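PDB 4A0S: octenoyl-CoA reductase/carboxylase from Streptomyces sp., which probably catalyses the NADPH-dependent reductive carboxylation of 2-octenoyl-CoA, supplying an unusual extender unit for cinnabaramide polyketide biosynthesis. Local coordinates for residues A296-V310 with F319-T331. Residues are numbered along the deposited sequence; the frame is centred on the assembly and turned at random.
Sequences AKLVVEKAGREPDIV and FGLSVIVARRGGT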
ATOM      1  N   ALA A 296      -8.033   9.381 -25.111  1.00 25.78           N
ATOM      2  CA  ALA A 296      -6.800   9.793 -24.442  1.00 26.20           C
ATOM      3  C   ALA A 296      -6.353  11.173 -24.906  1.00 27.00           C
ATOM      4  O   ALA A 296      -6.093  12.047 -24.078  1.00 27.41           O
ATOM      5  CB  ALA A 296      -5.695   8.771 -24.668  1.00 26.26           C
ATOM      6  N   LYS A 297      -6.280  11.371 -26.221  1.00 27.55           N
ATOM      7  CA  LYS A 297      -5.943  12.681 -26.762  1.00 28.15           C
ATOM      8  C   LYS A 297      -6.864  13.748 -26.183  1.00 27.60           C
ATOM      9  O   LYS A 297      -6.391  14.786 -25.733  1.00 27.66           O
ATOM     10  CB  LYS A 297      -5.970  12.696 -28.299  1.00 28.65           C
ATOM     11  CG  LYS A 297      -6.554  13.987 -28.887  1.00 30.29           C
ATOM     12  CD  LYS A 297      -6.082  14.294 -30.305  1.00 33.24           C
ATOM     13  CE  LYS A 297      -4.937  15.303 -30.304  1.00 35.23           C
ATOM     14  NZ  LYS A 297      -5.206  16.534 -29.477  1.00 35.12           N
ATOM     15  N   LEU A 298      -8.170  13.488 -26.180  1.00 27.15           N
ATOM     16  CA  LEU A 298      -9.124  14.439 -25.620  1.00 26.90           C
ATOM     17  C   LEU A 298      -8.869  14.732 -24.151  1.00 26.39           C
ATOM     18  O   LEU A 298      -8.919  15.895 -23.733  1.00 26.41           O
ATOM     19  CB  LEU A 298     -10.559  13.953 -25.760  1.00 26.79           C
ATOM     20  CG  LEU A 298     -11.396  14.340 -26.969  1.00 28.24           C
ATOM     21  CD1 LEU A 298     -12.810  13.842 -26.718  1.00 27.20           C
ATOM     22  CD2 LEU A 298     -11.371  15.859 -27.217  1.00 27.76           C
ATOM     23  N   VAL A 299      -8.626  13.690 -23.354  1.00 25.54           N
ATOM     24  CA  VAL A 299      -8.363  13.930 -21.937  1.00 25.01           C
ATOM     25  C   VAL A 299      -7.088  14.778 -21.803  1.00 25.33           C
ATOM     26  O   VAL A 299      -7.065  15.726 -21.027  1.00 25.07           O
ATOM     27  CB  VAL A 299      -8.298  12.635 -21.098  1.00 24.19           C
ATOM     28  CG1 VAL A 299      -8.151  12.968 -19.627  1.00 23.94           C
ATOM     29  CG2 VAL A 299      -9.558  11.790 -21.298  1.00 24.06           C
ATOM     30  N   VAL A 300      -6.048  14.441 -22.567  1.00 25.73           N
ATOM     31  CA  VAL A 300      -4.810  15.241 -22.593  1.00 26.45           C
ATOM     32  C   VAL A 300      -5.109  16.724 -22.883  1.00 27.11           C
ATOM     33  O   VAL A 300      -4.593  17.603 -22.192  1.00 27.09           O
ATOM     34  CB  VAL A 300      -3.753  14.681 -23.601  1.00 26.83           C
ATOM     35  CG1 VAL A 300      -2.521  15.597 -23.688  1.00 27.52           C
ATOM     36  CG2 VAL A 300      -3.304  13.259 -23.225  1.00 26.08           C
ATOM     37  N   GLU A 301      -5.965  16.979 -23.883  1.00 28.04           N
ATOM     38  CA  GLU A 301      -6.370  18.333 -24.286  1.00 28.65           C
ATOM     39  C   GLU A 301      -7.057  19.065 -23.156  1.00 27.73           C
ATOM     40  O   GLU A 301      -6.765  20.231 -22.901  1.00 27.92           O
ATOM     41  CB  GLU A 301      -7.371  18.316 -25.451  1.00 29.38           C
ATOM     42  CG  GLU A 301      -6.953  17.623 -26.727  1.00 32.94           C
ATOM     43  CD  GLU A 301      -7.931  17.881 -27.874  1.00 36.33           C
ATOM     44  OE1 GLU A 301      -8.202  19.064 -28.176  1.00 38.24           O
ATOM     45  OE2 GLU A 301      -8.426  16.901 -28.478  1.00 37.90           O
ATOM     46  N   LYS A 302      -7.999  18.380 -22.507  1.00 26.85           N
ATOM     47  CA  LYS A 302      -8.825  18.997 -21.481  1.00 26.16           C
ATOM     48  C   LYS A 302      -8.139  19.096 -20.143  1.00 25.44           C
ATOM     49  O   LYS A 302      -8.232  20.126 -19.468  1.00 25.27           O
ATOM     50  CB  LYS A 302     -10.147  18.248 -21.329  1.00 25.86           C
ATOM     51  CG  LYS A 302     -10.963  18.298 -22.577  1.00 27.51           C
ATOM     52  CD  LYS A 302     -12.281  17.590 -22.415  1.00 26.50           C
ATOM     53  CE  LYS A 302     -13.052  17.645 -23.731  1.00 29.25           C
ATOM     54  NZ  LYS A 302     -13.346  19.041 -24.173  1.00 29.88           N
ATOM     55  N   ALA A 303      -7.463  18.017 -19.756  1.00 24.60           N
ATOM     56  CA  ALA A 303      -6.957  17.878 -18.399  1.00 23.95           C
ATOM     57  C   ALA A 303      -5.441  17.931 -18.334  1.00 23.78           C
ATOM     58  O   ALA A 303      -4.877  18.011 -17.258  1.00 23.82           O
ATOM     59  CB  ALA A 303      -7.462  16.578 -17.786  1.00 23.29           C
ATOM     60  N   GLY A 304      -4.783  17.851 -19.481  1.00 24.27           N
ATOM     61  CA  GLY A 304      -3.329  17.971 -19.532  1.00 24.23           C
ATOM     62  C   GLY A 304      -2.576  16.661 -19.604  1.00 23.98           C
ATOM     63  O   GLY A 304      -1.441  16.624 -20.061  1.00 24.58           O
ATOM     64  N   ARG A 305      -3.205  15.578 -19.158  1.00 23.17           N
ATOM     65  CA  ARG A 305      -2.595  14.252 -19.217  1.00 22.77           C
ATOM     66  C   ARG A 305      -3.646  13.189 -19.443  1.00 22.09           C
ATOM     67  O   ARG A 305      -4.830  13.440 -19.285  1.00 21.66           O
ATOM     68  CB  ARG A 305      -1.870  13.918 -17.900  1.00 22.36           C
ATOM     69  CG  ARG A 305      -0.857  14.943 -17.450  1.00 22.68           C
ATOM     70  CD  ARG A 305      -0.114  14.478 -16.199  1.00 22.49           C
ATOM     71  NE  ARG A 305      -0.996  13.917 -15.178  1.00 20.91           N
ATOM     72  CZ  ARG A 305      -1.496  14.599 -14.156  1.00 20.56           C
ATOM     73  NH1 ARG A 305      -1.237  15.888 -14.012  1.00 20.27           N
ATOM     74  NH2 ARG A 305      -2.282  13.988 -13.281  1.00 21.45           N
ATOM     75  N   GLU A 306      -3.199  11.989 -19.778  1.00 21.84           N
ATOM     76  CA  GLU A 306      -4.057  10.818 -19.724  1.00 21.74           C
ATOM     77  C   GLU A 306      -4.627  10.644 -18.327  1.00 20.80           C
ATOM     78  O   GLU A 306      -4.000  11.019 -17.338  1.00 20.15           O
ATOM     79  CB  GLU A 306      -3.290   9.563 -20.108  1.00 22.17           C
ATOM     80  CG  GLU A 306      -2.891   9.517 -21.568  1.00 24.22           C
ATOM     81  CD  GLU A 306      -1.786   8.496 -21.809  1.00 29.34           C
ATOM     82  OE1 GLU A 306      -0.717   8.585 -21.149  1.00 29.52           O
ATOM     83  OE2 GLU A 306      -1.994   7.597 -22.639  1.00 29.45           O
ATOM     84  N   PRO A 307      -5.834  10.082 -18.236  1.00 20.52           N
ATOM     85  CA  PRO A 307      -6.364   9.928 -16.898  1.00 19.71           C
ATOM     86  C   PRO A 307      -5.504   8.996 -16.049  1.00 19.40           C
ATOM     87  O   PRO A 307      -4.933   8.045 -16.557  1.00 19.34           O
ATOM     88  CB  PRO A 307      -7.747   9.326 -17.137  1.00 19.83           C
ATOM     89  CG  PRO A 307      -7.693   8.730 -18.467  1.00 20.07           C
ATOM     90  CD  PRO A 307      -6.779   9.620 -19.260  1.00 20.58           C
ATOM     91  N   ASP A 308      -5.410   9.309 -14.770  1.00 18.47           N
ATOM     92  CA  ASP A 308      -4.679   8.511 -13.808  1.00 18.25           C
ATOM     93  C   ASP A 308      -5.578   7.392 -13.343  1.00 17.96           C
ATOM     94  O   ASP A 308      -5.129   6.282 -13.079  1.00 17.86           O
ATOM     95  CB  ASP A 308      -4.303   9.409 -12.641  1.00 18.13           C
ATOM     96  CG  ASP A 308      -3.322  10.477 -13.064  1.00 19.39           C
ATOM     97  OD1 ASP A 308      -2.212  10.084 -13.467  1.00 19.95           O
ATOM     98  OD2 ASP A 308      -3.674  11.679 -13.061  1.00 19.60           O
ATOM     99  N   ILE A 309      -6.863   7.713 -13.237  1.00 17.85           N
ATOM    100  CA  ILE A 309      -7.862   6.744 -12.817  1.00 17.60           C
ATOM    101  C   ILE A 309      -9.019   6.865 -13.778  1.00 17.74           C
ATOM    102  O   ILE A 309      -9.462   7.973 -14.086  1.00 17.87           O
ATOM    103  CB  ILE A 309      -8.368   7.011 -11.386  1.00 17.30           C
ATOM    104  CG1 ILE A 309      -7.233   6.903 -10.362  1.00 17.18           C
ATOM    105  CG2 ILE A 309      -9.504   6.035 -10.997  1.00 17.09           C
ATOM    106  CD1 ILE A 309      -7.568   7.623  -9.066  1.00 17.00           C
ATOM    107  N   VAL A 310      -9.496   5.722 -14.249  1.00 17.75           N
ATOM    108  CA  VAL A 310     -10.702   5.683 -15.026  1.00 17.86           C
ATOM    109  C   VAL A 310     -11.742   5.039 -14.142  1.00 17.58           C
ATOM    110  O   VAL A 310     -11.562   3.933 -13.633  1.00 17.43           O
ATOM    111  CB  VAL A 310     -10.541   4.873 -16.309  1.00 18.15           C
ATOM    112  CG1 VAL A 310     -11.830   4.883 -17.087  1.00 18.30           C
ATOM    113  CG2 VAL A 310      -9.385   5.428 -17.123  1.00 18.45           C
ATOM    114  N   PHE A 319     -15.245  -0.362 -21.550  1.00 21.47           N
ATOM    115  CA  PHE A 319     -14.149  -0.893 -20.754  1.00 21.09           C
ATOM    116  C   PHE A 319     -12.845  -1.005 -21.523  1.00 21.30           C
ATOM    117  O   PHE A 319     -11.795  -0.712 -20.979  1.00 21.32           O
ATOM    118  CB  PHE A 319     -14.501  -2.227 -20.125  1.00 20.88           C
ATOM    119  CG  PHE A 319     -13.475  -2.702 -19.152  1.00 20.58           C
ATOM    120  CD1 PHE A 319     -13.502  -2.268 -17.843  1.00 19.77           C
ATOM    121  CD2 PHE A 319     -12.459  -3.554 -19.556  1.00 20.26           C
ATOM    122  CE1 PHE A 319     -12.551  -2.689 -16.932  1.00 19.98           C
ATOM    123  CE2 PHE A 319     -11.489  -3.973 -18.641  1.00 21.23           C
ATOM    124  CZ  PHE A 319     -11.539  -3.530 -17.341  1.00 20.11           C
ATOM    125  N   GLY A 320     -12.918  -1.451 -22.774  1.00 21.65           N
ATOM    126  CA  GLY A 320     -11.749  -1.560 -23.627  1.00 21.39           C
ATOM    127  C   GLY A 320     -11.119  -0.202 -23.781  1.00 21.24           C
ATOM    128  O   GLY A 320      -9.901  -0.070 -23.769  1.00 21.03           O
ATOM    129  N   LEU A 321     -11.963   0.818 -23.903  1.00 21.21           N
ATOM    130  CA  LEU A 321     -11.497   2.201 -23.957  1.00 21.41           C
ATOM    131  C   LEU A 321     -10.804   2.574 -22.648  1.00 20.88           C
ATOM    132  O   LEU A 321      -9.717   3.135 -22.661  1.00 20.80           O
ATOM    133  CB  LEU A 321     -12.668   3.144 -24.219  1.00 21.86           C
ATOM    134  CG  LEU A 321     -13.466   2.823 -25.486  1.00 22.89           C
ATOM    135  CD1 LEU A 321     -14.834   3.502 -25.450  1.00 25.05           C
ATOM    136  CD2 LEU A 321     -12.663   3.276 -26.671  1.00 24.24           C
ATOM    137  N   SER A 322     -11.441   2.226 -21.528  1.00 20.33           N
ATOM    138  CA  SER A 322     -10.946   2.563 -20.189  1.00 19.87           C
ATOM    139  C   SER A 322      -9.535   2.038 -19.995  1.00 20.06           C
ATOM    140  O   SER A 322      -8.672   2.757 -19.487  1.00 20.04           O
ATOM    141  CB  SER A 322     -11.872   2.006 -19.118  1.00 19.27           C
ATOM    142  OG  SER A 322     -13.113   2.670 -19.180  1.00 19.16           O
ATOM    143  N   VAL A 323      -9.301   0.804 -20.438  1.00 20.23           N
ATOM    144  CA  VAL A 323      -7.972   0.202 -20.385  1.00 21.07           C
ATOM    145  C   VAL A 323      -6.971   0.969 -21.248  1.00 21.41           C
ATOM    146  O   VAL A 323      -5.830   1.194 -20.846  1.00 21.48           O
ATOM    147  CB  VAL A 323      -7.995  -1.297 -20.792  1.00 21.19           C
ATOM    148  CG1 VAL A 323      -6.597  -1.827 -20.918  1.00 21.86           C
ATOM    149  CG2 VAL A 323      -8.721  -2.094 -19.749  1.00 21.23           C
ATOM    150  N   ILE A 324      -7.403   1.392 -22.422  1.00 22.02           N
ATOM    151  CA  ILE A 324      -6.486   2.068 -23.336  1.00 22.81           C
ATOM    152  C   ILE A 324      -6.137   3.466 -22.842  1.00 22.77           C
ATOM    153  O   ILE A 324      -4.969   3.871 -22.853  1.00 22.82           O
ATOM    154  CB  ILE A 324      -7.064   2.125 -24.763  1.00 23.52           C
ATOM    155  CG1 ILE A 324      -7.104   0.704 -25.342  1.00 24.00           C
ATOM    156  CG2 ILE A 324      -6.206   3.054 -25.650  1.00 24.28           C
ATOM    157  CD1 ILE A 324      -8.010   0.557 -26.522  1.00 26.14           C
ATOM    158  N   VAL A 325      -7.160   4.173 -22.375  1.00 22.60           N
ATOM    159  CA  VAL A 325      -7.045   5.589 -22.044  1.00 22.90           C
ATOM    160  C   VAL A 325      -6.242   5.874 -20.775  1.00 22.38           C
ATOM    161  O   VAL A 325      -5.586   6.896 -20.681  1.00 22.77           O
ATOM    162  CB  VAL A 325      -8.433   6.238 -21.981  1.00 22.87           C
ATOM    163  CG1 VAL A 325      -9.134   5.922 -20.657  1.00 22.62           C
ATOM    164  CG2 VAL A 325      -8.344   7.699 -22.220  1.00 23.87           C
ATOM    165  N   ALA A 326      -6.283   4.964 -19.811  1.00 21.72           N
ATOM    166  CA  ALA A 326      -5.582   5.188 -18.561  1.00 21.39           C
ATOM    167  C   ALA A 326      -4.090   5.372 -18.814  1.00 21.44           C
ATOM    168  O   ALA A 326      -3.520   4.690 -19.645  1.00 21.63           O
ATOM    169  CB  ALA A 326      -5.844   4.051 -17.601  1.00 20.66           C
ATOM    170  N   ARG A 327      -3.471   6.330 -18.125  1.00 21.26           N
ATOM    171  CA  ARG A 327      -2.020   6.502 -18.202  1.00 21.62           C
ATOM    172  C   ARG A 327      -1.283   5.207 -17.902  1.00 21.60           C
ATOM    173  O   ARG A 327      -1.849   4.276 -17.332  1.00 20.77           O
ATOM    174  CB  ARG A 327      -1.546   7.563 -17.212  1.00 21.74           C
ATOM    175  CG  ARG A 327      -1.581   7.114 -15.744  1.00 21.10           C
ATOM    176  CD  ARG A 327      -0.653   7.999 -14.957  1.00 21.13           C
ATOM    177  NE  ARG A 327      -0.848   7.902 -13.517  1.00 20.52           N
ATOM    178  CZ  ARG A 327      -0.240   7.033 -12.715  1.00 20.37           C
ATOM    179  NH1 ARG A 327       0.594   6.110 -13.186  1.00 20.67           N
ATOM    180  NH2 ARG A 327      -0.484   7.085 -11.417  1.00 20.53           N
ATOM    181  N   ARG A 328      -0.011   5.161 -18.302  1.00 22.17           N
ATOM    182  CA  ARG A 328       0.910   4.144 -17.840  1.00 22.04           C
ATOM    183  C   ARG A 328       0.825   4.115 -16.343  1.00 21.22           C
ATOM    184  O   ARG A 328       0.942   5.161 -15.691  1.00 20.88           O
ATOM    185  CB  ARG A 328       2.339   4.541 -18.165  1.00 22.75           C
ATOM    186  CG  ARG A 328       2.891   3.976 -19.400  1.00 24.83           C
ATOM    187  CD  ARG A 328       4.362   4.368 -19.520  1.00 24.43           C
ATOM    188  NE  ARG A 328       5.289   3.406 -18.914  1.00 24.12           N
ATOM    189  CZ  ARG A 328       5.665   2.259 -19.479  1.00 23.75           C
ATOM    190  NH1 ARG A 328       5.156   1.897 -20.658  1.00 23.96           N
ATOM    191  NH2 ARG A 328       6.539   1.471 -18.866  1.00 21.41           N
ATOM    192  N   GLY A 329       0.632   2.925 -15.794  1.00 20.55           N
ATOM    193  CA  GLY A 329       0.548   2.781 -14.355  1.00 19.77           C
ATOM    194  C   GLY A 329      -0.779   3.206 -13.796  1.00 19.01           C
ATOM    195  O   GLY A 329      -0.948   3.216 -12.594  1.00 18.73           O
ATOM    196  N   GLY A 330      -1.714   3.561 -14.677  1.00 18.81           N
ATOM    197  CA  GLY A 330      -3.040   4.006 -14.278  1.00 18.24           C
ATOM    198  C   GLY A 330      -3.921   2.874 -13.783  1.00 17.99           C
ATOM    199  O   GLY A 330      -3.573   1.705 -13.880  1.00 18.03           O
ATOM    200  N   THR A 331      -5.076   3.245 -13.262  1.00 17.77           N
ATOM    201  CA  THR A 331      -6.005   2.295 -12.683  1.00 17.53           C
ATOM    202  C   THR A 331      -7.375   2.502 -13.291  1.00 17.55           C
ATOM    203  O   THR A 331      -7.889   3.610 -13.314  1.00 17.55           O
ATOM    204  CB  THR A 331      -6.082   2.481 -11.165  1.00 17.44           C
ATOM    205  OG1 THR A 331      -4.787   2.237 -10.600  1.00 17.22           O
ATOM    206  CG2 THR A 331      -7.097   1.506 -10.548  1.00 17.24           C
TER
HETATM  207  O   HOH W   1      -0.691   4.842 -21.647  1.00 34.24           O
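With CG between its backbone N and carbonyl carbon (chi1 73°) and the chain extended from CG to NE, Arg327 reaches Asp308, whose own CG lies beside its backbone N (chi1 -66°). Arg327 NE donates to Asp308 OD1 (2.6 Å) in a salt bridge; OD1 lies close to the guanidinium plane and accepts on its anti lone pair, away from OD2. The N-H...OD1 angle is only 138°, so the bond is far from straight. Asp308 OD2 offers its syn lone pair to Arg305 NH2 at 2.7 Å and also accepts from the backbone N of Ile223, so the buried carboxylate is held at both oxygens. Replacing Arg327 by a leucine would probably leave Asp308 OD1 without its charged mate and Arg328 O without the bond from NH1. Backbone pairing runs alongside: Arg327 N donates to Pro307 O (2.7 Å). Thr331 N to Asp308 O and Val310 N to Thr331 O (2.8 Å) join parallel neighbouring strands of the Rossmann-type sheet, within the beta-alpha-beta unit of strand 309-312, helix 316-325 and strand 331-334. From that helix, Val325 sends its two methyls different ways: CG1 packs on Val310 CG2 (3.6 Å) and Pro307 CG. CG2 turns to Ala296 CB (3.8 Å), tying helix 285-303 to helix 316-325.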